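Local coordinates for (S)-2-haloacid dehalogenase 4A (Burkholderia cepacia, PDB 2NO4), which catalyses the hydrolytic dehalogenation of short-chain (S)-2-haloalkanoic acids to (R)-2-hydroxyalkanoic acids, with inversion of configuration, at residues Trp59-Phe70 / Ala154-Pro162; Phe199-Gln207 / Pro217-Leu228. All blocks are in the same frame, centred on the assembly; numbering follows the deposited sequence.

In the fold
Both contacts are partly buried and lie on opposite sides of the chain's centre, about 26 Å apart between their centres. Contact 2 has more exposed residues, as befits an edge strand. Contact 1 joins the end of helix 43-63, and the turn after it, to the loop that follows edge strand 150-153. In contact 2 strand 200-204 pairs in parallel with strand 220-222, the other outermost strand of this chain's six-stranded Rossmann-like sheet. Aromatic rings and tyrosine hydroxyls carry the first. Backbone bonds and aliphatic side chains carry the second. Lys-161 brings contact 1 to the catalytic centre, whereas contact 2 comes near Thr-24, probably important for activity, through Ile-204 and Arg-206.

Contact 1: residues Trp59-Phe70 / Ala154-Pro162; sequences WTRTLMHQYADF and ADDLKIYKP. With SO4 (sulfate ion), chain K; SO4 (sulfate ion), chain H.
Lys-158 covers one face of the Tyr-67 ring. Its CA lies 3.7 Å from the Tyr-67 ring centroid, close to the ring normal, and makes a CH-pi contact. Asp-155 OD1 lies at the edge of the same ring, near its plane. Tyr-160 receives Tyr-67 CE1 over one face, toward the rim, while Thr-62 CG2 comes in at its edge. The two tyrosine planes are 31° apart, an oblique pair. Phe-70 completes the aromatic cluster, with its CD1 3.7 Å from Tyr-160 CE2. At the Trp-59 edge, Lys-161 O lies in the ring plane, 3.4 Å from Trp-59 CD1. Pro-162, which follows a cis peptide bond, packs beside it.

Each tyrosine ends in a hydrogen bond to the opposite segment. Tyr-160 OH donates to Ala-68 O at 2.7 Å, in the carbonyl plane and on a lone pair. Tyr-67 has CG anti to its backbone N (chi1 -176°), which carries the ring across to residues 155-160. Its OH gives a short 2.5 Å bond to the anti lone pair of Asp-155 OD1. Ring and carboxylate are nearly coplanar there. A water lies between Asp-155 OD2 and Asp-69 OD2, while Asp-69 OD1 caps Gln-72 N at the start of helix 70-84.

The extended Lys-161 chain runs on to the active site. Its NZ bonds a sulfate at 2.8 Å through O3 and forms salt bridges with the nucleophile Asp-20 and with Asp-190. This sulfate also meets Ala-21, Tyr-22, Ser-128 and Asn-129, consistent with the place of the substrate carboxylate. The short phenol bond probably stabilises negative charge on Asp-155, although nearby Asp-69 would oppose it. The two hydroxyl bonds tie the helical cap side of the enzyme to a core loop carrying Lys-161, probably important for catalysis.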
loop_
_atom_site.group_PDB
_atom_site.type_symbol
_atom_site.label_atom_id
_atom_site.label_comp_id
_atom_site.label_asym_id
_atom_site.label_seq_id
_atom_site.Cartn_x
_atom_site.Cartn_y
_atom_site.Cartn_z
ATOM N N TRP B 59 -5.778 1.964 -0.451
ATOM C CA TRP B 59 -5.037 3.172 -0.754
ATOM C C TRP B 59 -5.113 3.533 -2.251
ATOM O O TRP B 59 -5.410 4.670 -2.587
ATOM C CB TRP B 59 -3.585 3.053 -0.284
ATOM C CG TRP B 59 -3.457 2.728 1.191
ATOM C CD1 TRP B 59 -4.219 3.217 2.226
ATOM C CD2 TRP B 59 -2.506 1.840 1.783
ATOM N NE1 TRP B 59 -3.787 2.691 3.427
ATOM C CE2 TRP B 59 -2.742 1.844 3.186
ATOM C CE3 TRP B 59 -1.454 1.038 1.259
ATOM C CZ2 TRP B 59 -1.993 1.063 4.079
ATOM C CZ3 TRP B 59 -0.709 0.261 2.149
ATOM C CH2 TRP B 59 -0.972 0.289 3.542
ATOM N N THR B 60 -4.853 2.572 -3.140
ATOM C CA THR B 60 -4.738 2.901 -4.548
ATOM C C THR B 60 -6.124 3.261 -5.152
ATOM O O THR B 60 -6.201 4.130 -6.000
ATOM C CB THR B 60 -4.064 1.786 -5.341
ATOM O OG1 THR B 60 -4.850 0.609 -5.210
ATOM C CG2 THR B 60 -2.614 1.520 -4.782
ATOM N N ARG B 61 -7.174 2.565 -4.726
ATOM C CA ARG B 61 -8.538 2.845 -5.201
ATOM C C ARG B 61 -9.027 4.219 -4.776
ATOM O O ARG B 61 -9.696 4.916 -5.543
ATOM C CB ARG B 61 -9.503 1.788 -4.705
ATOM C CG ARG B 61 -9.512 0.526 -5.549
ATOM C CD ARG B 61 -10.408 -0.494 -4.821
ATOM N NE ARG B 61 -10.733 -1.704 -5.601
ATOM C CZ ARG B 61 -11.752 -1.824 -6.456
ATOM N NH1 ARG B 61 -12.507 -0.763 -6.774
ATOM N NH2 ARG B 61 -11.966 -2.996 -7.032
ATOM N N THR B 62 -8.660 4.660 -3.581
ATOM C CA THR B 62 -8.983 6.055 -3.278
ATOM C C THR B 62 -8.194 7.069 -4.089
ATOM O O THR B 62 -8.762 8.074 -4.562
ATOM C CB THR B 62 -9.326 6.430 -1.763
ATOM O OG1 THR B 62 -8.710 7.665 -1.329
ATOM C CG2 THR B 62 -9.196 5.351 -0.828
ATOM N N LEU B 63 -6.911 6.770 -4.315
ATOM C CA LEU B 63 -6.044 7.652 -5.135
ATOM C C LEU B 63 -6.509 7.740 -6.575
ATOM O O LEU B 63 -6.405 8.800 -7.174
ATOM C CB LEU B 63 -4.574 7.198 -5.085
ATOM C CG LEU B 63 -3.848 7.522 -3.765
ATOM C CD1 LEU B 63 -2.506 6.843 -3.685
ATOM C CD2 LEU B 63 -3.739 9.060 -3.576
ATOM N N MET B 64 -6.987 6.631 -7.138
ATOM C CA MET B 64 -7.466 6.662 -8.519
ATOM C C MET B 64 -9.003 6.855 -8.622
ATOM O O MET B 64 -9.574 6.733 -9.710
ATOM C CB MET B 64 -7.013 5.425 -9.313
ATOM C CG MET B 64 -7.721 4.103 -8.951
ATOM S SD MET B 64 -7.189 2.655 -9.898
ATOM C CE MET B 64 -5.703 2.106 -9.019
ATOM N N HIS B 65 -9.666 7.094 -7.497
ATOM C CA HIS B 65 -11.117 7.411 -7.515
ATOM C C HIS B 65 -11.992 6.232 -7.972
ATOM O O HIS B 65 -12.944 6.414 -8.734
ATOM C CB HIS B 65 -11.397 8.684 -8.380
ATOM C CG HIS B 65 -10.484 9.836 -8.068
ATOM N ND1 HIS B 65 -10.147 10.192 -6.780
ATOM C CD2 HIS B 65 -9.804 10.682 -8.868
ATOM C CE1 HIS B 65 -9.313 11.218 -6.803
ATOM N NE2 HIS B 65 -9.081 11.529 -8.056
ATOM N N GLN B 66 -11.650 5.026 -7.531
ATOM C CA GLN B 66 -12.461 3.858 -7.828
ATOM C C GLN B 66 -12.790 3.141 -6.499
ATOM O O GLN B 66 -12.420 2.004 -6.272
ATOM C CB GLN B 66 -11.789 2.946 -8.864
ATOM C CG GLN B 66 -12.627 1.745 -9.277
ATOM C CD GLN B 66 -13.662 2.079 -10.363
ATOM O OE1 GLN B 66 -13.599 3.132 -10.993
ATOM N NE2 GLN B 66 -14.587 1.155 -10.601
ATOM N N TYR B 67 -13.483 3.838 -5.605
ATOM C CA TYR B 67 -13.958 3.208 -4.370
ATOM C C TYR B 67 -14.774 1.944 -4.563
ATOM O O TYR B 67 -15.630 1.844 -5.465
ATOM C CB TYR B 67 -14.743 4.213 -3.488
ATOM C CG TYR B 67 -15.161 3.625 -2.154
ATOM C CD1 TYR B 67 -14.312 3.674 -1.044
ATOM C CD2 TYR B 67 -16.405 2.989 -2.004
ATOM C CE1 TYR B 67 -14.706 3.144 0.204
ATOM C CE2 TYR B 67 -16.805 2.452 -0.765
ATOM C CZ TYR B 67 -15.940 2.522 0.324
ATOM O OH TYR B 67 -16.296 1.971 1.528
ATOM N N ALA B 68 -14.496 0.962 -3.712
ATOM C CA ALA B 68 -15.402 -0.151 -3.467
ATOM C C ALA B 68 -15.215 -0.430 -1.995
ATOM O O ALA B 68 -14.185 -0.046 -1.405
ATOM C CB ALA B 68 -15.030 -1.388 -4.289
ATOM N N ASP B 69 -16.197 -1.091 -1.394
ATOM C CA ASP B 69 -16.192 -1.258 0.047
ATOM C C ASP B 69 -15.221 -2.311 0.584
ATOM O O ASP B 69 -14.675 -3.112 -0.173
ATOM C CB ASP B 69 -17.623 -1.390 0.634
ATOM C CG ASP B 69 -18.217 -2.816 0.559
ATOM O OD1 ASP B 69 -17.588 -3.790 0.144
ATOM O OD2 ASP B 69 -19.389 -2.962 0.979
ATOM N N PHE B 70 -15.007 -2.295 1.893
ATOM C CA PHE B 70 -13.852 -2.997 2.448
ATOM C C PHE B 70 -14.016 -4.484 2.347
ATOM O O PHE B 70 -13.043 -5.212 2.104
ATOM C CB PHE B 70 -13.571 -2.542 3.867
ATOM C CG PHE B 70 -12.130 -2.722 4.309
ATOM C CD1 PHE B 70 -11.086 -2.109 3.613
ATOM C CD2 PHE B 70 -11.830 -3.467 5.469
ATOM C CE1 PHE B 70 -9.758 -2.216 4.062
ATOM C CE2 PHE B 70 -10.507 -3.590 5.918
ATOM C CZ PHE B 70 -9.466 -2.935 5.191
ATOM N N ALA B 154 -15.497 4.140 6.960
ATOM C CA ALA B 154 -15.046 4.761 5.684
ATOM C C ALA B 154 -16.145 4.714 4.616
ATOM O O ALA B 154 -16.183 5.548 3.708
ATOM C CB ALA B 154 -13.814 4.031 5.138
ATOM N N ASP B 155 -16.987 3.686 4.711
ATOM C CA ASP B 155 -18.052 3.444 3.770
ATOM C C ASP B 155 -19.124 4.545 3.775
ATOM O O ASP B 155 -19.891 4.646 2.821
ATOM C CB ASP B 155 -18.707 2.083 4.016
ATOM C CG ASP B 155 -19.404 1.542 2.766
ATOM O OD1 ASP B 155 -18.804 1.554 1.661
ATOM O OD2 ASP B 155 -20.550 1.078 2.883
ATOM N N ASP B 156 -19.160 5.366 4.820
ATOM C CA ASP B 156 -20.124 6.470 4.896
ATOM C C ASP B 156 -19.709 7.578 3.939
ATOM O O ASP B 156 -20.569 8.199 3.326
ATOM C CB ASP B 156 -20.270 6.983 6.330
ATOM C CG ASP B 156 -20.815 5.918 7.264
ATOM O OD1 ASP B 156 -21.615 5.117 6.791
ATOM O OD2 ASP B 156 -20.427 5.825 8.456
ATOM N N LEU B 157 -18.397 7.783 3.771
ATOM C CA LEU B 157 -17.869 8.853 2.909
ATOM C C LEU B 157 -17.333 8.329 1.591
ATOM O O LEU B 157 -17.075 9.115 0.686
ATOM C CB LEU B 157 -16.690 9.584 3.587
ATOM C CG LEU B 157 -16.906 10.484 4.782
ATOM C CD1 LEU B 157 -15.691 11.415 4.888
ATOM C CD2 LEU B 157 -18.197 11.272 4.641
ATOM N N LYS B 158 -17.100 7.018 1.515
ATOM C CA LYS B 158 -16.505 6.382 0.335
ATOM C C LYS B 158 -15.070 6.876 0.072
ATOM O O LYS B 158 -14.665 7.111 -1.057
ATOM C CB LYS B 158 -17.424 6.486 -0.904
ATOM C CG LYS B 158 -18.770 5.747 -0.674
ATOM C CD LYS B 158 -19.588 5.590 -1.955
ATOM C CE LYS B 158 -21.070 5.211 -1.621
ATOM N NZ LYS B 158 -21.206 4.325 -0.366
ATOM N N ILE B 159 -14.317 6.974 1.162
ATOM C CA ILE B 159 -12.971 7.526 1.233
ATOM C C ILE B 159 -12.230 6.763 2.350
ATOM O O ILE B 159 -12.699 6.741 3.482
ATOM C CB ILE B 159 -13.022 9.019 1.642
ATOM C CG1 ILE B 159 -13.644 9.874 0.528
ATOM C CG2 ILE B 159 -11.600 9.565 1.929
ATOM C CD1 ILE B 159 -13.890 11.275 0.983
ATOM N N TYR B 160 -11.081 6.165 2.030
ATOM C CA TYR B 160 -10.333 5.368 3.009
ATOM C C TYR B 160 -9.271 6.162 3.768
ATOM O O TYR B 160 -8.810 7.194 3.299
ATOM C CB TYR B 160 -9.683 4.182 2.298
ATOM C CG TYR B 160 -10.653 3.066 1.967
ATOM C CD1 TYR B 160 -10.907 2.708 0.646
ATOM C CD2 TYR B 160 -11.290 2.341 2.992
ATOM C CE1 TYR B 160 -11.755 1.650 0.355
ATOM C CE2 TYR B 160 -12.126 1.283 2.697
ATOM C CZ TYR B 160 -12.354 0.956 1.394
ATOM O OH TYR B 160 -13.197 -0.061 1.103
ATOM N N LYS B 161 -8.892 5.663 4.943
ATOM C CA LYS B 161 -7.729 6.179 5.661
ATOM C C LYS B 161 -6.501 6.004 4.737
ATOM O O LYS B 161 -6.482 5.067 3.932
ATOM C CB LYS B 161 -7.509 5.346 6.928
ATOM C CG LYS B 161 -8.583 5.454 7.969
ATOM C CD LYS B 161 -8.427 4.254 8.907
ATOM C CE LYS B 161 -9.188 4.437 10.196
ATOM N NZ LYS B 161 -8.821 3.313 11.171
ATOM N N PRO B 162 -5.459 6.844 4.901
ATOM C CA PRO B 162 -5.316 7.960 5.879
ATOM C C PRO B 162 -5.710 9.351 5.342
ATOM O O PRO B 162 -5.098 10.354 5.728
ATOM C CB PRO B 162 -3.808 7.943 6.179
ATOM C CG PRO B 162 -3.163 7.421 4.913
ATOM C CD PRO B 162 -4.205 6.631 4.135
HETATM S S SO4 K . -15.322 -2.231 -8.900
HETATM O O1 SO4 K . -16.433 -2.648 -8.085
HETATM O O2 SO4 K . -15.714 -2.147 -10.313
HETATM O O3 SO4 K . -14.865 -0.917 -8.496
HETATM O O4 SO4 K . -14.263 -3.274 -8.762
HETATM S S SO4 H . -9.384 -0.379 9.996
HETATM O O1 SO4 H . -10.169 -0.775 11.143
HETATM O O2 SO4 H . -9.707 -1.187 8.825
HETATM O O3 SO4 H . -9.501 1.033 9.712
HETATM O O4 SO4 H . -8.008 -0.679 10.386
HETATM O O HOH W 1 -20.965 -1.167 1.676
#

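Contact 2: residues Phe199-Gln207 / Pro217-Leu228. With SO4 (sulfate ion), chain L.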
loop_
_atom_site.group_PDB
_atom_site.type_symbol
_atom_site.label_atom_id
_atom_site.label_comp_id
_atom_site.label_asym_id
_atom_site.label_seq_id
_atom_site.Cartn_x
_atom_site.Cartn_y
_atom_site.Cartn_z
ATOM N N PHE B 199 -5.250 14.469 15.736
ATOM C CA PHE B 199 -5.634 13.653 16.919
ATOM C C PHE B 199 -4.407 13.389 17.770
ATOM O O PHE B 199 -3.317 13.408 17.251
ATOM C CB PHE B 199 -6.176 12.292 16.525
ATOM C CG PHE B 199 -7.528 12.313 15.866
ATOM C CD1 PHE B 199 -8.394 13.402 16.002
ATOM C CD2 PHE B 199 -7.940 11.209 15.121
ATOM C CE1 PHE B 199 -9.693 13.388 15.390
ATOM C CE2 PHE B 199 -9.214 11.167 14.504
ATOM C CZ PHE B 199 -10.103 12.268 14.663
ATOM N N ASN B 200 -4.602 13.146 19.075
ATOM C CA ASN B 200 -3.524 12.678 19.968
ATOM C C ASN B 200 -3.351 11.174 19.765
ATOM O O ASN B 200 -4.256 10.392 20.070
ATOM C CB ASN B 200 -3.846 13.006 21.439
ATOM C CG ASN B 200 -4.074 14.502 21.654
ATOM O OD1 ASN B 200 -3.124 15.282 21.648
ATOM N ND2 ASN B 200 -5.337 14.906 21.809
ATOM N N THR B 201 -2.194 10.763 19.253
ATOM C CA THR B 201 -2.040 9.385 18.786
ATOM C C THR B 201 -1.324 8.472 19.768
ATOM O O THR B 201 -0.316 8.835 20.365
ATOM C CB THR B 201 -1.350 9.334 17.398
ATOM O OG1 THR B 201 -0.154 10.112 17.460
ATOM C CG2 THR B 201 -2.290 9.933 16.353
ATOM N N VAL B 202 -1.864 7.276 19.904
ATOM C CA VAL B 202 -1.272 6.242 20.737
ATOM C C VAL B 202 -1.172 4.965 19.928
ATOM O O VAL B 202 -2.184 4.422 19.445
ATOM C CB VAL B 202 -2.108 5.987 21.990
ATOM C CG1 VAL B 202 -1.518 4.777 22.804
ATOM C CG2 VAL B 202 -2.230 7.282 22.813
ATOM N N ARG B 203 0.062 4.527 19.731
ATOM C CA ARG B 203 0.320 3.253 19.062
ATOM C C ARG B 203 0.264 2.062 20.042
ATOM O O ARG B 203 0.866 2.110 21.115
ATOM C CB ARG B 203 1.701 3.289 18.411
ATOM C CG ARG B 203 2.025 1.945 17.820
ATOM C CD ARG B 203 2.919 2.024 16.701
ATOM N NE ARG B 203 3.005 0.732 16.025
ATOM C CZ ARG B 203 3.886 0.476 15.070
ATOM N NH1 ARG B 203 4.755 1.406 14.706
ATOM N NH2 ARG B 203 3.929 -0.726 14.511
ATOM N N ILE B 204 -0.484 1.022 19.667
ATOM C CA ILE B 204 -0.352 -0.308 20.281
ATOM C C ILE B 204 0.666 -1.078 19.432
ATOM O O ILE B 204 0.366 -1.460 18.302
ATOM C CB ILE B 204 -1.679 -1.086 20.366
ATOM C CG1 ILE B 204 -2.845 -0.176 20.810
ATOM C CG2 ILE B 204 -1.547 -2.306 21.310
ATOM C CD1 ILE B 204 -2.701 0.424 22.191
ATOM N N ASN B 205 1.879 -1.222 19.970
ATOM C CA ASN B 205 2.981 -1.894 19.299
ATOM C C ASN B 205 3.261 -3.162 20.091
ATOM O O ASN B 205 4.062 -3.181 21.040
ATOM C CB ASN B 205 4.190 -0.959 19.208
ATOM C CG ASN B 205 5.257 -1.465 18.253
ATOM O OD1 ASN B 205 5.269 -2.649 17.865
ATOM N ND2 ASN B 205 6.175 -0.586 17.894
ATOM N N ARG B 206 2.531 -4.218 19.744
ATOM C CA ARG B 206 2.590 -5.473 20.506
ATOM C C ARG B 206 3.951 -6.179 20.396
ATOM O O ARG B 206 4.416 -6.751 21.375
ATOM C CB ARG B 206 1.486 -6.403 20.037
ATOM C CG ARG B 206 0.120 -5.973 20.545
ATOM C CD ARG B 206 -0.971 -6.905 20.105
ATOM N NE ARG B 206 -2.210 -6.323 20.593
ATOM C CZ ARG B 206 -3.002 -5.511 19.890
ATOM N NH1 ARG B 206 -2.689 -5.172 18.634
ATOM N NH2 ARG B 206 -4.072 -4.999 20.475
ATOM N N GLN B 207 4.582 -6.142 19.226
ATOM C CA GLN B 207 5.808 -6.886 19.017
ATOM C C GLN B 207 7.056 -5.996 19.011
ATOM O O GLN B 207 8.150 -6.450 18.830
ATOM C CB GLN B 207 5.715 -7.676 17.709
ATOM C CG GLN B 207 4.637 -8.763 17.680
ATOM C CD GLN B 207 4.515 -9.405 16.303
ATOM O OE1 GLN B 207 5.044 -10.500 16.070
ATOM N NE2 GLN B 207 3.827 -8.723 15.375
ATOM N N PRO B 217 4.621 12.606 15.016
ATOM C CA PRO B 217 5.011 11.893 16.245
ATOM C C PRO B 217 3.820 11.389 17.070
ATOM O O PRO B 217 2.752 12.033 17.126
ATOM C CB PRO B 217 5.768 12.957 17.070
ATOM C CG PRO B 217 6.009 14.101 16.156
ATOM C CD PRO B 217 5.065 14.013 15.009
ATOM N N LEU B 218 4.039 10.255 17.731
ATOM C CA LEU B 218 3.066 9.683 18.641
ATOM C C LEU B 218 3.081 10.447 19.951
ATOM O O LEU B 218 4.119 10.946 20.376
ATOM C CB LEU B 218 3.416 8.228 18.921
ATOM C CG LEU B 218 3.493 7.318 17.688
ATOM C CD1 LEU B 218 4.163 6.030 18.128
ATOM C CD2 LEU B 218 2.048 7.042 17.136
ATOM N N LYS B 219 1.911 10.565 20.560
ATOM C CA LYS B 219 1.842 11.013 21.944
ATOM C C LYS B 219 2.390 9.948 22.894
ATOM O O LYS B 219 3.100 10.301 23.842
ATOM C CB LYS B 219 0.419 11.406 22.344
ATOM C CG LYS B 219 0.078 12.806 21.944
ATOM C CD LYS B 219 0.911 13.791 22.752
ATOM C CE LYS B 219 0.337 15.195 22.652
ATOM N NZ LYS B 219 0.543 15.795 21.281
ATOM N N HIS B 220 2.092 8.678 22.621
ATOM C CA HIS B 220 2.562 7.578 23.423
ATOM C C HIS B 220 2.556 6.311 22.577
ATOM O O HIS B 220 1.878 6.224 21.575
ATOM C CB HIS B 220 1.714 7.379 24.698
ATOM C CG HIS B 220 2.515 7.035 25.933
ATOM N ND1 HIS B 220 3.102 5.803 26.135
ATOM C CD2 HIS B 220 2.791 7.761 27.043
ATOM C CE1 HIS B 220 3.709 5.787 27.310
ATOM N NE2 HIS B 220 3.552 6.972 27.871
ATOM N N GLN B 221 3.316 5.337 23.031
ATOM C CA GLN B 221 3.315 3.958 22.524
ATOM C C GLN B 221 3.294 2.989 23.716
ATOM O O GLN B 221 4.029 3.185 24.687
ATOM C CB GLN B 221 4.567 3.683 21.689
ATOM C CG GLN B 221 4.668 2.248 21.149
ATOM C CD GLN B 221 5.802 2.110 20.149
ATOM O OE1 GLN B 221 5.578 2.057 18.951
ATOM N NE2 GLN B 221 7.019 2.082 20.637
ATOM N N VAL B 222 2.478 1.950 23.602
ATOM C CA VAL B 222 2.314 0.922 24.617
ATOM C C VAL B 222 2.298 -0.441 23.899
ATOM O O VAL B 222 2.108 -0.501 22.686
ATOM C CB VAL B 222 1.017 1.132 25.466
ATOM C CG1 VAL B 222 1.061 2.448 26.275
ATOM C CG2 VAL B 222 -0.283 1.032 24.625
ATOM N N ASN B 223 2.451 -1.533 24.640
ATOM C CA ASN B 223 2.517 -2.855 24.020
ATOM C C ASN B 223 1.224 -3.659 24.144
ATOM O O ASN B 223 1.147 -4.772 23.679
ATOM C CB ASN B 223 3.745 -3.652 24.530
ATOM C CG ASN B 223 3.637 -4.045 26.019
ATOM O OD1 ASN B 223 4.592 -4.578 26.589
ATOM N ND2 ASN B 223 2.490 -3.772 26.650
ATOM N N SER B 224 0.211 -3.065 24.762
ATOM C CA SER B 224 -1.014 -3.756 25.039
ATOM C C SER B 224 -2.109 -2.741 25.204
ATOM O O SER B 224 -1.887 -1.658 25.759
ATOM C CB SER B 224 -0.864 -4.543 26.373
ATOM O OG SER B 224 -2.104 -5.072 26.764
ATOM N N LEU B 225 -3.323 -3.128 24.810
ATOM C CA LEU B 225 -4.473 -2.277 25.045
ATOM C C LEU B 225 -4.713 -2.010 26.567
ATOM O O LEU B 225 -5.154 -0.926 26.956
ATOM C CB LEU B 225 -5.701 -2.945 24.433
ATOM C CG LEU B 225 -5.916 -2.912 22.914
ATOM C CD1 LEU B 225 -6.916 -4.034 22.572
ATOM C CD2 LEU B 225 -6.406 -1.545 22.389
ATOM N N SER B 226 -4.430 -3.000 27.413
ATOM C CA SER B 226 -4.523 -2.820 28.872
ATOM C C SER B 226 -3.701 -1.628 29.397
ATOM O O SER B 226 -4.071 -1.009 30.388
ATOM C CB SER B 226 -4.121 -4.113 29.596
ATOM O OG SER B 226 -2.728 -4.351 29.435
ATOM N N GLU B 227 -2.602 -1.298 28.725
ATOM C CA GLU B 227 -1.759 -0.160 29.124
ATOM C C GLU B 227 -2.337 1.190 28.833
ATOM O O GLU B 227 -1.797 2.204 29.281
ATOM C CB GLU B 227 -0.373 -0.262 28.501
ATOM C CG GLU B 227 0.354 -1.533 28.876
ATOM C CD GLU B 227 0.711 -1.622 30.360
ATOM O OE1 GLU B 227 1.071 -2.737 30.793
ATOM O OE2 GLU B 227 0.640 -0.607 31.099
ATOM N N LEU B 228 -3.429 1.216 28.080
ATOM C CA LEU B 228 -4.157 2.446 27.846
ATOM C C LEU B 228 -4.832 2.882 29.125
ATOM O O LEU B 228 -5.138 4.061 29.291
ATOM C CB LEU B 228 -5.237 2.242 26.771
ATOM C CG LEU B 228 -4.836 2.008 25.308
ATOM C CD1 LEU B 228 -6.120 1.719 24.475
ATOM C CD2 LEU B 228 -4.064 3.246 24.743
HETATM S S SO4 L . -3.801 -6.874 23.869
HETATM O O1 SO4 L . -5.222 -7.229 24.086
HETATM O O2 SO4 L . -3.095 -7.800 22.945
HETATM O O3 SO4 L . -3.791 -5.520 23.371
HETATM O O4 SO4 L . -3.042 -7.015 25.098
HETATM O O HOH W 2 0.092 12.935 18.628
#
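Arg-206 and Leu-225 grip O3 of a bound sulfate. Leu-225 N, at the start of the 3-10 segment 225-227, points almost straight at this O3 from 2.8 Å (173° at the hydrogen). Arg-206 NH2 reaches the same O3 at 3.0 Å, and Arg-206 NE adds a weak bond to it besides a sound one to O2. Ser-224 OG holds O4 at 2.7 Å. The Arg-206 guanidinium has Ile-204 CG2 over one face and Leu-225 CD1 at its edge. Outside the segments it bonds Thr-24 O and makes a cation-pi contact with Tyr-107.

The strands pair in parallel. Val-222 N donates to Arg-203 O at 3.0 Å, and Asn-205 N donates to Val-222 O at 2.8 Å. Earlier in the pairing, Thr-201 O takes Lys-219 N and, weakly, His-220 N.

The face of Val-202, Ile-204 and Val-222 is mainly aliphatic where the strands meet. Ile-204 bends back at chi2 (-63°), which sets its CD1 tightly against Val-222 CG2 at 3.5 Å. Leu-228 runs past Val-202 in the opposite direction, its CD2 3.5 Å from Val-202 CG1. On the other face, Arg-203 and Gln-221 run side by side. Leu-218 CD1 packs on Arg-203 CB, and helix 188-197 covers this side through Leu-191. Asn-205 ND2 donates to Gln-221 OE1 at 2.9 Å, within its own amide plane but above the Gln-221 carbonyl plane; the amides are 74° apart. Asn-205 OD1 accepts from Asn-209 N, so both ends of this amide are used.

Edge strand 220-222 is thus fixed to strand 200-204 by backbone bonds and an apolar face. The sulfate, probably from the crystallisation liquor, marks an anion site formed by Arg-206, Ser-224 OG and the N-H groups of Leu-225 and Asp-109, and would partly neutralise that arginine.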